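Local coordinates for protein glia-derived nexin (Homo sapiens, PDB 4DY0) that inhibits serine proteases including thrombin, trypsin and urokinase, binds heparin, and promotes neurite extension by blocking thrombin, at residues Asp87-Ala92 with Asn166-Lys171; Ile34-Ile39 with Gly368-Met373; Gly172-Arg177 with Ile223-His228; Met234-Pro239 with Arg356-Phe361. All coordinates share one frame; numbering follows the deposited sequence.

Interaction 1: Asp87-Ala92 with Asn166-Lys171; sequences DIVTVA and NAVYFK
V89 and F170 close one end of an antiparallel strand pair in the large central sheet of the serpin fold, sheet A, and they mark its tight side. The benzyl group of F170, with CG anti to the backbone N (chi1 178°), swings over to the neighbouring strand, where V89 CG2 meets its CD1 at 3.4 Å, obliquely to the ring. D87 approaches the same ring differently: its CB stands at the edge, 3.9 Å from F170 CE1, while its carboxylate turns elsewhere, to the backbone N-H groups of L173 and G229. The other branch of V89, CG1, rests on V168 CG1 at 3.8 Å. Behind this apolar row lie L371 and F372 of strand 369-376, which help to bury it.

The reverse face is looser toward one end. T90 and Y169 sit opposite each other with 4.4 Å between their CB atoms, both partly exposed. I88, in the loop before the strand, is exposed to solvent and sets its CB away from the partner strand. Farther along, A92 and A167 share the face of T90 and Y169, but helix 127-141 lies over them. Main-chain bonds join the two halves: T90 and Y169 exchange a reciprocal pair, as do A92 and A167. In the latter, A92 O accepts A167 N at 2.9 Å, with the donor tilted 17° from the carbonyl plane, and also receives a CA-H contact from N166 CA at 3.5 Å.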
loop_
_atom_site.group_PDB
_atom_site.type_symbol
_atom_site.label_atom_id
_atom_site.label_comp_id
_atom_site.label_asym_id
_atom_site.label_seq_id
_atom_site.Cartn_x
_atom_site.Cartn_y
_atom_site.Cartn_z
ATOM N N ASP A 87 -9.445 13.687 5.810
ATOM C CA ASP A 87 -8.633 13.296 4.662
ATOM C C ASP A 87 -9.088 11.907 4.237
ATOM O O ASP A 87 -8.998 10.961 5.017
ATOM C CB ASP A 87 -7.150 13.287 5.030
ATOM C CG ASP A 87 -6.661 14.644 5.511
ATOM O OD1 ASP A 87 -6.482 14.810 6.736
ATOM O OD2 ASP A 87 -6.466 15.549 4.670
ATOM N N ILE A 88 -9.581 11.784 3.008
ATOM C CA ILE A 88 -10.286 10.567 2.603
ATOM C C ILE A 88 -9.457 9.589 1.778
ATOM O O ILE A 88 -8.986 9.917 0.690
ATOM C CB ILE A 88 -11.593 10.889 1.842
ATOM C CG1 ILE A 88 -12.450 11.882 2.636
ATOM C CG2 ILE A 88 -12.374 9.616 1.563
ATOM C CD1 ILE A 88 -12.823 11.404 4.026
ATOM N N VAL A 89 -9.300 8.382 2.311
ATOM C CA VAL A 89 -8.647 7.290 1.608
ATOM C C VAL A 89 -9.697 6.440 0.895
ATOM O O VAL A 89 -10.626 5.933 1.528
ATOM C CB VAL A 89 -7.883 6.382 2.592
ATOM C CG1 VAL A 89 -7.108 5.305 1.843
ATOM C CG2 VAL A 89 -6.955 7.206 3.465
ATOM N N THR A 90 -9.556 6.279 -0.416
ATOM C CA THR A 90 -10.501 5.461 -1.166
ATOM C C THR A 90 -9.938 4.073 -1.423
ATOM O O THR A 90 -8.837 3.931 -1.958
ATOM C CB THR A 90 -10.888 6.109 -2.505
ATOM O OG1 THR A 90 -11.374 7.434 -2.270
ATOM C CG2 THR A 90 -11.975 5.295 -3.190
ATOM N N VAL A 91 -10.703 3.055 -1.044
ATOM C CA VAL A 91 -10.278 1.669 -1.191
ATOM C C VAL A 91 -11.326 0.843 -1.924
ATOM O O VAL A 91 -12.505 0.860 -1.570
ATOM C CB VAL A 91 -10.009 1.019 0.176
ATOM C CG1 VAL A 91 -9.485 -0.398 -0.006
ATOM C CG2 VAL A 91 -9.021 1.859 0.972
ATOM N N ALA A 92 -10.894 0.120 -2.948
ATOM C CA ALA A 92 -11.793 -0.736 -3.701
ATOM C C ALA A 92 -11.299 -2.168 -3.650
ATOM O O ALA A 92 -10.214 -2.478 -4.144
ATOM C CB ALA A 92 -11.900 -0.264 -5.139
ATOM N N ASN A 166 -7.194 -5.199 -5.248
ATOM C CA ASN A 166 -7.151 -4.180 -4.204
ATOM C C ASN A 166 -6.631 -2.866 -4.771
ATOM O O ASN A 166 -5.495 -2.798 -5.241
ATOM C CB ASN A 166 -6.255 -4.621 -3.051
ATOM C CG ASN A 166 -6.054 -3.523 -2.024
ATOM O OD1 ASN A 166 -4.925 -3.208 -1.646
ATOM N ND2 ASN A 166 -7.149 -2.926 -1.578
ATOM N N ALA A 167 -7.463 -1.828 -4.727
ATOM C CA ALA A 167 -7.084 -0.522 -5.256
ATOM C C ALA A 167 -7.213 0.552 -4.190
ATOM O O ALA A 167 -8.245 0.657 -3.525
ATOM C CB ALA A 167 -7.936 -0.173 -6.460
ATOM N N VAL A 168 -6.162 1.351 -4.028
ATOM C CA VAL A 168 -6.153 2.407 -3.017
ATOM C C VAL A 168 -5.761 3.760 -3.616
ATOM O O VAL A 168 -4.761 3.864 -4.329
ATOM C CB VAL A 168 -5.191 2.074 -1.856
ATOM C CG1 VAL A 168 -5.369 3.074 -0.722
ATOM C CG2 VAL A 168 -5.426 0.659 -1.357
ATOM N N TYR A 169 -6.557 4.789 -3.333
ATOM C CA TYR A 169 -6.249 6.145 -3.790
ATOM C C TYR A 169 -6.294 7.121 -2.631
ATOM O O TYR A 169 -7.097 6.962 -1.714
ATOM C CB TYR A 169 -7.214 6.616 -4.884
ATOM C CG TYR A 169 -7.032 8.083 -5.212
ATOM C CD1 TYR A 169 -6.084 8.493 -6.141
ATOM C CD2 TYR A 169 -7.781 9.060 -4.567
ATOM C CE1 TYR A 169 -5.897 9.833 -6.431
ATOM C CE2 TYR A 169 -7.604 10.407 -4.851
ATOM C CZ TYR A 169 -6.660 10.786 -5.785
ATOM O OH TYR A 169 -6.471 12.118 -6.076
ATOM N N PHE A 170 -5.441 8.141 -2.677
ATOM C CA PHE A 170 -5.406 9.139 -1.619
ATOM C C PHE A 170 -4.756 10.443 -2.087
ATOM O O PHE A 170 -3.865 10.441 -2.945
ATOM C CB PHE A 170 -4.679 8.572 -0.394
ATOM C CG PHE A 170 -4.537 9.546 0.744
ATOM C CD1 PHE A 170 -5.587 9.769 1.619
ATOM C CD2 PHE A 170 -3.350 10.229 0.945
ATOM C CE1 PHE A 170 -5.459 10.667 2.671
ATOM C CE2 PHE A 170 -3.213 11.129 1.995
ATOM C CZ PHE A 170 -4.269 11.345 2.859
ATOM N N LYS A 171 -5.226 11.557 -1.536
ATOM C CA LYS A 171 -4.581 12.849 -1.748
ATOM C C LYS A 171 -4.580 13.664 -0.460
ATOM O O LYS A 171 -3.521 14.031 0.050
ATOM C CB LYS A 171 -5.247 13.635 -2.875
ATOM C CG LYS A 171 -4.534 14.940 -3.178
ATOM C CD LYS A 171 -5.329 15.832 -4.112
ATOM C CE LYS A 171 -4.580 17.129 -4.368
ATOM N NZ LYS A 171 -5.259 17.976 -5.382
#

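Interaction 2: Ile34-Ile39 with Gly368-Met373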
loop_
_atom_site.group_PDB
_atom_site.type_symbol
_atom_site.label_atom_id
_atom_site.label_comp_id
_atom_site.label_asym_id
_atom_site.label_seq_id
_atom_site.Cartn_x
_atom_site.Cartn_y
_atom_site.Cartn_z
ATOM N N ILE A 34 3.088 0.296 -2.760
ATOM C CA ILE A 34 2.297 -0.798 -2.231
ATOM C C ILE A 34 1.411 -0.278 -1.105
ATOM O O ILE A 34 1.692 0.774 -0.516
ATOM C CB ILE A 34 3.229 -1.871 -1.633
ATOM C CG1 ILE A 34 4.033 -2.561 -2.739
ATOM C CG2 ILE A 34 2.452 -2.872 -0.809
ATOM C CD1 ILE A 34 3.186 -3.275 -3.743
ATOM N N SER A 35 0.343 -1.010 -0.808
ATOM C CA SER A 35 -0.446 -0.737 0.385
ATOM C C SER A 35 -0.330 -1.913 1.339
ATOM O O SER A 35 -1.014 -2.918 1.169
ATOM C CB SER A 35 -1.908 -0.497 0.037
ATOM O OG SER A 35 -2.668 -0.359 1.222
ATOM N N PRO A 36 0.560 -1.806 2.338
ATOM C CA PRO A 36 0.778 -2.928 3.250
ATOM C C PRO A 36 -0.513 -3.399 3.910
ATOM O O PRO A 36 -0.739 -4.604 4.041
ATOM C CB PRO A 36 1.736 -2.346 4.292
ATOM C CG PRO A 36 2.505 -1.301 3.531
ATOM C CD PRO A 36 1.486 -0.688 2.596
ATOM N N HIS A 37 -1.354 -2.460 4.324
ATOM C CA HIS A 37 -2.614 -2.825 4.955
ATOM C C HIS A 37 -3.555 -3.505 3.966
ATOM O O HIS A 37 -4.283 -4.434 4.324
ATOM C CB HIS A 37 -3.304 -1.608 5.557
ATOM C CG HIS A 37 -4.646 -1.916 6.135
ATOM N ND1 HIS A 37 -4.810 -2.376 7.424
ATOM C CD2 HIS A 37 -5.885 -1.861 5.593
ATOM C CE1 HIS A 37 -6.096 -2.576 7.654
ATOM N NE2 HIS A 37 -6.768 -2.270 6.560
ATOM N N GLY A 38 -3.546 -3.027 2.725
ATOM C CA GLY A 38 -4.360 -3.624 1.672
ATOM C C GLY A 38 -3.966 -5.070 1.439
ATOM O O GLY A 38 -4.801 -5.913 1.107
ATOM N N ILE A 39 -2.683 -5.358 1.611
ATOM C CA ILE A 39 -2.193 -6.719 1.482
ATOM C C ILE A 39 -2.794 -7.575 2.593
ATOM O O ILE A 39 -3.272 -8.682 2.351
ATOM C CB ILE A 39 -0.651 -6.761 1.512
ATOM C CG1 ILE A 39 -0.092 -6.115 0.240
ATOM C CG2 ILE A 39 -0.153 -8.185 1.652
ATOM C CD1 ILE A 39 1.411 -6.243 0.086
ATOM N N GLY A 368 -2.539 2.717 13.604
ATOM C CA GLY A 368 -1.182 2.311 13.265
ATOM C C GLY A 368 -1.088 1.681 11.884
ATOM O O GLY A 368 -0.022 1.241 11.472
ATOM N N ALA A 369 -2.202 1.642 11.157
ATOM C CA ALA A 369 -2.219 1.007 9.841
ATOM C C ALA A 369 -1.324 1.744 8.860
ATOM O O ALA A 369 -1.363 2.970 8.776
ATOM C CB ALA A 369 -3.636 0.924 9.302
ATOM N N VAL A 370 -0.515 0.993 8.121
ATOM C CA VAL A 370 0.315 1.572 7.072
ATOM C C VAL A 370 -0.423 1.458 5.748
ATOM O O VAL A 370 -0.422 0.403 5.116
ATOM C CB VAL A 370 1.679 0.864 6.968
ATOM C CG1 VAL A 370 2.568 1.571 5.956
ATOM C CG2 VAL A 370 2.355 0.823 8.336
ATOM N N LEU A 371 -1.064 2.548 5.341
ATOM C CA LEU A 371 -1.906 2.553 4.150
ATOM C C LEU A 371 -1.083 2.540 2.862
ATOM O O LEU A 371 -1.478 1.924 1.874
ATOM C CB LEU A 371 -2.837 3.766 4.174
ATOM C CG LEU A 371 -3.525 4.004 5.523
ATOM C CD1 LEU A 371 -4.392 5.253 5.493
ATOM C CD2 LEU A 371 -4.343 2.793 5.931
ATOM N N PHE A 372 0.057 3.225 2.880
ATOM C CA PHE A 372 0.933 3.291 1.717
ATOM C C PHE A 372 2.374 3.073 2.129
ATOM O O PHE A 372 2.807 3.524 3.195
ATOM C CB PHE A 372 0.866 4.666 1.050
ATOM C CG PHE A 372 -0.350 4.888 0.202
ATOM C CD1 PHE A 372 -1.570 5.212 0.779
ATOM C CD2 PHE A 372 -0.265 4.824 -1.177
ATOM C CE1 PHE A 372 -2.686 5.442 -0.006
ATOM C CE2 PHE A 372 -1.381 5.053 -1.968
ATOM C CZ PHE A 372 -2.593 5.361 -1.379
ATOM N N MET A 373 3.116 2.393 1.265
ATOM C CA MET A 373 4.560 2.327 1.379
ATOM C C MET A 373 5.132 2.403 -0.031
ATOM O O MET A 373 4.716 1.657 -0.923
ATOM C CB MET A 373 4.991 1.039 2.072
ATOM C CG MET A 373 6.485 0.956 2.333
ATOM S SD MET A 373 6.908 -0.457 3.363
ATOM C CE MET A 373 8.641 -0.127 3.706
#
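A chi1 of 175° sets S35 OG anti to the backbone N and brings it to L371 O, to which it donates a hydrogen bond of 2.7 Å. The same hydroxyl oxygen accepts from G38 N at 3.2 Å, so S35 is the N-cap of helix 36-47 and at once ties that helix start to strand 369-376. One residue on, the P36 ring lies across M373 at about a right angle, its CG 3.7 Å from M373 CB, and touches V370 CG1 at 3.8 Å with the same atom. H37 N, in the first turn of the helix, donates to V370 O (3.1 Å). The H37 imidazole passes beside A369 CB and spends its nitrogens on E9 and N77.

Before the helix begins, I34 and M373 form a hydrogen-bonded antiparallel pair: I34 N reaches M373 O at 2.8 Å in a nearly straight bond (173°), and M373 N returns to I34 O. Strand 369-376 carries a classic beta bulge, in which L371 and F372 together stand across from the single residue I362. A capped helix start meeting a bulged strand beneath the central sheet is consistent with the region called the shutter in serpins.

Interaction 3: Gly172-Arg177 with Ile223-His228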
loop_
_atom_site.group_PDB
_atom_site.type_symbol
_atom_site.label_atom_id
_atom_site.label_comp_id
_atom_site.label_asym_id
_atom_site.label_seq_id
_atom_site.Cartn_x
_atom_site.Cartn_y
_atom_site.Cartn_z
ATOM N N GLY A 172 -5.769 13.939 0.066
ATOM C CA GLY A 172 -5.897 14.640 1.344
ATOM C C GLY A 172 -5.456 16.091 1.294
ATOM O O GLY A 172 -5.119 16.611 0.233
ATOM N N LEU A 173 -5.465 16.750 2.447
ATOM C CA LEU A 173 -5.057 18.143 2.534
ATOM C C LEU A 173 -4.045 18.319 3.661
ATOM O O LEU A 173 -4.264 17.854 4.779
ATOM C CB LEU A 173 -6.276 19.046 2.757
ATOM C CG LEU A 173 -7.275 19.153 1.596
ATOM C CD1 LEU A 173 -8.616 19.708 2.064
ATOM C CD2 LEU A 173 -6.709 20.002 0.465
ATOM N N TRP A 174 -2.933 18.984 3.365
ATOM C CA TRP A 174 -1.888 19.176 4.366
ATOM C C TRP A 174 -2.420 19.992 5.532
ATOM O O TRP A 174 -3.222 20.911 5.345
ATOM C CB TRP A 174 -0.670 19.889 3.770
ATOM C CG TRP A 174 0.036 19.133 2.683
ATOM C CD1 TRP A 174 0.210 19.531 1.385
ATOM C CD2 TRP A 174 0.671 17.853 2.797
ATOM N NE1 TRP A 174 0.911 18.577 0.686
ATOM C CE2 TRP A 174 1.206 17.537 1.528
ATOM C CE3 TRP A 174 0.839 16.945 3.846
ATOM C CZ2 TRP A 174 1.896 16.353 1.283
ATOM C CZ3 TRP A 174 1.524 15.765 3.601
ATOM C CH2 TRP A 174 2.045 15.480 2.329
ATOM N N LYS A 175 -1.982 19.656 6.740
ATOM C CA LYS A 175 -2.264 20.503 7.883
ATOM C C LYS A 175 -1.648 21.872 7.611
ATOM O O LYS A 175 -2.257 22.908 7.882
ATOM C CB LYS A 175 -1.690 19.897 9.161
ATOM C CG LYS A 175 -1.764 20.819 10.367
ATOM C CD LYS A 175 -1.318 20.105 11.631
ATOM C CE LYS A 175 -1.254 21.061 12.809
ATOM N NZ LYS A 175 -0.790 20.371 14.040
ATOM N N SER A 176 -0.441 21.862 7.056
ATOM C CA SER A 176 0.237 23.085 6.653
ATOM C C SER A 176 0.493 23.079 5.146
ATOM O O SER A 176 1.351 22.351 4.652
ATOM C CB SER A 176 1.548 23.249 7.418
ATOM O OG SER A 176 2.180 24.460 7.049
ATOM N N ARG A 177 -0.260 23.898 4.421
ATOM C CA ARG A 177 -0.219 23.897 2.966
ATOM C C ARG A 177 1.123 24.355 2.417
ATOM O O ARG A 177 1.893 25.019 3.107
ATOM C CB ARG A 177 -1.314 24.805 2.407
ATOM C CG ARG A 177 -1.028 26.295 2.568
ATOM C CD ARG A 177 -2.235 27.127 2.153
ATOM N NE ARG A 177 -2.061 28.551 2.436
ATOM C CZ ARG A 177 -3.044 29.446 2.386
ATOM N NH1 ARG A 177 -4.276 29.067 2.068
ATOM N NH2 ARG A 177 -2.798 30.721 2.658
ATOM N N ILE A 223 11.161 12.553 8.061
ATOM C CA ILE A 223 10.291 13.646 8.445
ATOM C C ILE A 223 8.826 13.224 8.416
ATOM O O ILE A 223 8.430 12.365 7.626
ATOM C CB ILE A 223 10.509 14.867 7.530
ATOM C CG1 ILE A 223 9.670 16.056 8.010
ATOM C CG2 ILE A 223 10.192 14.515 6.087
ATOM C CD1 ILE A 223 10.132 17.384 7.441
ATOM N N GLU A 224 8.026 13.829 9.290
ATOM C CA GLU A 224 6.586 13.606 9.297
ATOM C C GLU A 224 5.824 14.842 8.812
ATOM O O GLU A 224 6.013 15.946 9.323
ATOM C CB GLU A 224 6.107 13.213 10.692
ATOM C CG GLU A 224 4.633 12.841 10.743
ATOM C CD GLU A 224 4.144 12.578 12.154
ATOM O OE1 GLU A 224 4.512 13.349 13.069
ATOM O OE2 GLU A 224 3.387 11.601 12.346
ATOM N N LEU A 225 4.973 14.649 7.814
ATOM C CA LEU A 225 4.135 15.721 7.305
ATOM C C LEU A 225 2.684 15.346 7.542
ATOM O O LEU A 225 2.134 14.512 6.828
ATOM C CB LEU A 225 4.371 15.919 5.811
ATOM C CG LEU A 225 5.757 16.335 5.330
ATOM C CD1 LEU A 225 6.815 15.391 5.855
ATOM C CD2 LEU A 225 5.760 16.336 3.819
ATOM N N PRO A 226 2.060 15.948 8.560
ATOM C CA PRO A 226 0.680 15.598 8.896
ATOM C C PRO A 226 -0.348 16.179 7.923
ATOM O O PRO A 226 -0.137 17.256 7.359
ATOM C CB PRO A 226 0.496 16.210 10.287
ATOM C CG PRO A 226 1.474 17.335 10.337
ATOM C CD PRO A 226 2.648 16.909 9.511
ATOM N N TYR A 227 -1.446 15.451 7.724
ATOM C CA TYR A 227 -2.584 15.962 6.970
ATOM C C TYR A 227 -3.575 16.635 7.926
ATOM O O TYR A 227 -3.567 16.362 9.127
ATOM C CB TYR A 227 -3.253 14.848 6.162
ATOM C CG TYR A 227 -2.391 14.325 5.032
ATOM C CD1 TYR A 227 -2.415 14.925 3.780
ATOM C CD2 TYR A 227 -1.547 13.236 5.221
ATOM C CE1 TYR A 227 -1.620 14.451 2.740
ATOM C CE2 TYR A 227 -0.748 12.756 4.187
ATOM C CZ TYR A 227 -0.792 13.367 2.952
ATOM O OH TYR A 227 -0.004 12.898 1.925
ATOM N N HIS A 228 -4.420 17.511 7.393
ATOM C CA HIS A 228 -5.213 18.417 8.225
ATOM C C HIS A 228 -6.191 17.729 9.187
ATOM O O HIS A 228 -6.475 18.254 10.263
ATOM C CB HIS A 228 -5.920 19.473 7.367
ATOM C CG HIS A 228 -7.184 18.993 6.722
ATOM N ND1 HIS A 228 -7.198 18.049 5.719
ATOM C CD2 HIS A 228 -8.476 19.353 6.920
ATOM C CE1 HIS A 228 -8.446 17.833 5.338
ATOM N NE2 HIS A 228 -9.240 18.612 6.051
HETATM O O HOH W 1 1.361 19.514 6.959
#
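W174 and Y227 lie in an offset stack, the six-membered ring of the indole 4.3 Å from the phenol ring between centroids and the planes only 12° apart. W174 CZ3 hangs over the Y227 face, 3.4 Å from CZ, and CH2 nears the hydroxyl. P226 O and L225 O lie at the indole edge. L225 also touches the indole through its CB, 3.6 Å from W174 CZ3. The edge of the Y227 ring meets L173 O; F170 also meets Y227, edge-to-face. H228 likewise presents an edge to L173 O, its CG held between the backbone N and the carbonyl carbon (chi1 81°), which folds the imidazole alongside the L173 side chain. Replacing Y227 by an alanine would probably leave the W174 ring without its stacking partner and open a gap toward F170.

Hydrogen bonds to two main-chain carbonyls join the segments around these rings. L173 O accepts from H228 N at 2.6 Å and from H228 ND1 at 3.1 Å; ND1 also makes a weak bond to D87 OD2. The tryptophan, with NE1 bonded to S329 O, probably corresponds to the one at the serpin breach, where sheet A opens to admit the reactive loop. P226 O takes K175 N at 3.1 Å and a water that also binds S176 N, so the apolar stack is bordered by carbonyls that each have two partners.

Interaction 4: Met234-Pro239 with Arg356-Phe361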
loop_
_atom_site.group_PDB
_atom_site.type_symbol
_atom_site.label_atom_id
_atom_site.label_comp_id
_atom_site.label_asym_id
_atom_site.label_seq_id
_atom_site.Cartn_x
_atom_site.Cartn_y
_atom_site.Cartn_z
ATOM N N MET A 234 2.132 11.634 6.314
ATOM C CA MET A 234 3.133 11.054 5.447
ATOM C C MET A 234 4.469 11.017 6.181
ATOM O O MET A 234 4.825 11.959 6.892
ATOM C CB MET A 234 3.270 11.868 4.163
ATOM C CG MET A 234 4.384 11.364 3.254
ATOM S SD MET A 234 4.529 12.277 1.709
ATOM C CE MET A 234 3.102 11.664 0.816
ATOM N N LEU A 235 5.197 9.919 6.013
ATOM C CA LEU A 235 6.548 9.811 6.534
ATOM C C LEU A 235 7.496 9.652 5.358
ATOM O O LEU A 235 7.200 8.922 4.411
ATOM C CB LEU A 235 6.668 8.616 7.480
ATOM C CG LEU A 235 6.185 8.816 8.921
ATOM C CD1 LEU A 235 4.894 9.602 8.974
ATOM C CD2 LEU A 235 6.014 7.472 9.605
ATOM N N ILE A 236 8.625 10.351 5.410
ATOM C CA ILE A 236 9.601 10.301 4.326
ATOM C C ILE A 236 11.001 10.068 4.871
ATOM O O ILE A 236 11.412 10.696 5.852
ATOM C CB ILE A 236 9.608 11.600 3.503
ATOM C CG1 ILE A 236 8.210 11.892 2.962
ATOM C CG2 ILE A 236 10.628 11.512 2.371
ATOM C CD1 ILE A 236 8.172 13.014 1.952
ATOM N N ALA A 237 11.727 9.153 4.235
ATOM C CA ALA A 237 13.100 8.869 4.623
ATOM C C ALA A 237 13.989 8.738 3.391
ATOM O O ALA A 237 13.590 8.159 2.376
ATOM C CB ALA A 237 13.166 7.605 5.464
ATOM N N LEU A 238 15.187 9.298 3.480
ATOM C CA LEU A 238 16.190 9.116 2.443
ATOM C C LEU A 238 17.565 9.278 3.077
ATOM O O LEU A 238 17.681 9.860 4.159
ATOM C CB LEU A 238 15.980 10.093 1.275
ATOM C CG LEU A 238 16.536 11.516 1.361
ATOM C CD1 LEU A 238 16.506 12.158 -0.014
ATOM C CD2 LEU A 238 15.759 12.362 2.366
ATOM N N PRO A 239 18.609 8.751 2.413
ATOM C CA PRO A 239 19.950 8.693 2.998
ATOM C C PRO A 239 20.542 10.071 3.248
ATOM O O PRO A 239 20.263 11.011 2.512
ATOM C CB PRO A 239 20.778 7.964 1.929
ATOM C CG PRO A 239 19.772 7.321 1.015
ATOM C CD PRO A 239 18.582 8.225 1.040
ATOM N N ARG A 356 16.718 13.002 -4.123
ATOM C CA ARG A 356 17.297 11.723 -4.526
ATOM C C ARG A 356 16.293 10.629 -4.170
ATOM O O ARG A 356 15.374 10.871 -3.392
ATOM C CB ARG A 356 18.631 11.489 -3.806
ATOM C CG ARG A 356 19.708 12.527 -4.111
ATOM C CD ARG A 356 20.788 12.596 -3.020
ATOM N NE ARG A 356 20.283 13.235 -1.805
ATOM C CZ ARG A 356 20.265 12.672 -0.599
ATOM N NH1 ARG A 356 20.752 11.452 -0.416
ATOM N NH2 ARG A 356 19.772 13.341 0.435
ATOM N N PRO A 357 16.450 9.423 -4.742
ATOM C CA PRO A 357 15.485 8.353 -4.461
ATOM C C PRO A 357 15.139 8.260 -2.974
ATOM O O PRO A 357 16.030 8.342 -2.120
ATOM C CB PRO A 357 16.218 7.098 -4.928
ATOM C CG PRO A 357 17.073 7.592 -6.074
ATOM C CD PRO A 357 17.499 8.998 -5.688
ATOM N N PHE A 358 13.854 8.095 -2.669
ATOM C CA PHE A 358 13.385 8.147 -1.287
ATOM C C PHE A 358 12.298 7.127 -0.970
ATOM O O PHE A 358 11.679 6.552 -1.865
ATOM C CB PHE A 358 12.886 9.557 -0.935
ATOM C CG PHE A 358 11.683 10.005 -1.734
ATOM C CD1 PHE A 358 11.833 10.506 -3.022
ATOM C CD2 PHE A 358 10.409 9.948 -1.189
ATOM C CE1 PHE A 358 10.733 10.931 -3.759
ATOM C CE2 PHE A 358 9.299 10.372 -1.918
ATOM C CZ PHE A 358 9.464 10.862 -3.205
ATOM N N LEU A 359 12.079 6.919 0.322
ATOM C CA LEU A 359 11.036 6.037 0.810
ATOM C C LEU A 359 9.948 6.879 1.458
ATOM O O LEU A 359 10.236 7.899 2.078
ATOM C CB LEU A 359 11.610 5.083 1.856
ATOM C CG LEU A 359 10.639 4.048 2.425
ATOM C CD1 LEU A 359 10.646 2.808 1.555
ATOM C CD2 LEU A 359 11.012 3.696 3.852
ATOM N N PHE A 360 8.697 6.460 1.325
ATOM C CA PHE A 360 7.633 7.152 2.029
ATOM C C PHE A 360 6.560 6.203 2.535
ATOM O O PHE A 360 6.302 5.161 1.924
ATOM C CB PHE A 360 7.028 8.271 1.173
ATOM C CG PHE A 360 6.053 7.797 0.139
ATOM C CD1 PHE A 360 6.451 7.601 -1.171
ATOM C CD2 PHE A 360 4.722 7.572 0.472
ATOM C CE1 PHE A 360 5.540 7.172 -2.132
ATOM C CE2 PHE A 360 3.811 7.146 -0.480
ATOM C CZ PHE A 360 4.219 6.946 -1.782
ATOM N N PHE A 361 5.967 6.568 3.669
ATOM C CA PHE A 361 4.832 5.855 4.237
ATOM C C PHE A 361 3.648 6.798 4.305
ATOM O O PHE A 361 3.818 8.003 4.462
ATOM C CB PHE A 361 5.122 5.421 5.677
ATOM C CG PHE A 361 6.139 4.335 5.806
ATOM C CD1 PHE A 361 7.435 4.629 6.194
ATOM C CD2 PHE A 361 5.793 3.013 5.578
ATOM C CE1 PHE A 361 8.375 3.625 6.331
ATOM C CE2 PHE A 361 6.725 2.005 5.713
ATOM C CZ PHE A 361 8.020 2.310 6.089
#
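R356, F361 and L238 bury the largest areas where strand 232-239 pairs with strand 358-364 and the loop just before it, within the B sheet of the serpin fold. R356, bent at chi3 (-73°), folds back so that both terminal nitrogens meet one carbonyl: P239 O lies in the guanidinium plane, 3.0 Å from NH1 and 3.2 Å from NH2. NH2 sits nearly in line with the C=O bond, NH1 well above the carbonyl plane. L238 crosses this group at about a right angle, its CD1 over one guanidinium face and 3.5 Å from NH2, while its CB packs on F358 CB. A leucine in place of R356 would probably leave P239 O without these two donors.

At the far end F361 turns its ring edge to L235 CB, the two CB atoms being 4.0 Å apart, and spreads against V370, M373 and I258. Its backbone exchanges two hydrogen bonds with L235; A237 and L359 do likewise, L359 N reaching A237 O at 2.8 Å. On the other face I236, which pairs with F360, reaches diagonally to F358, CG2 to CD2 at 3.9 Å. Chemically, an apolar, backbone-bonded ladder ends in a charged group that binds a neutral carbonyl, so the positive charge itself is probably not neutralised across this contact.

How the interactions relate
The four contacts form a chain of neighbours within the serpin fold. Interactions 1 and 2, with centres 11 Å apart, meet where V168 CG1 touches F372 CE1 at 3.6 Å. Interaction 1 adjoins interaction 3 through D87 OD2 and L173 N, 2.7 Å apart, and interaction 3 adjoins interaction 4 along neighbouring strands, with L225 N 2.8 Å from M234 O. Interactions 4 and 2 also touch, where F361 CD2 lies 3.6 Å from V370 CG1. Interactions 1 and 4 do not touch, nor do 2 and 3, and all four lie away from the predicted reactive bond. Bound heparin stays at a distance: a sulfated iduronic acid is about 12 Å from the I88 side chain and a sulfated glucosamine about 13 Å from that of H37.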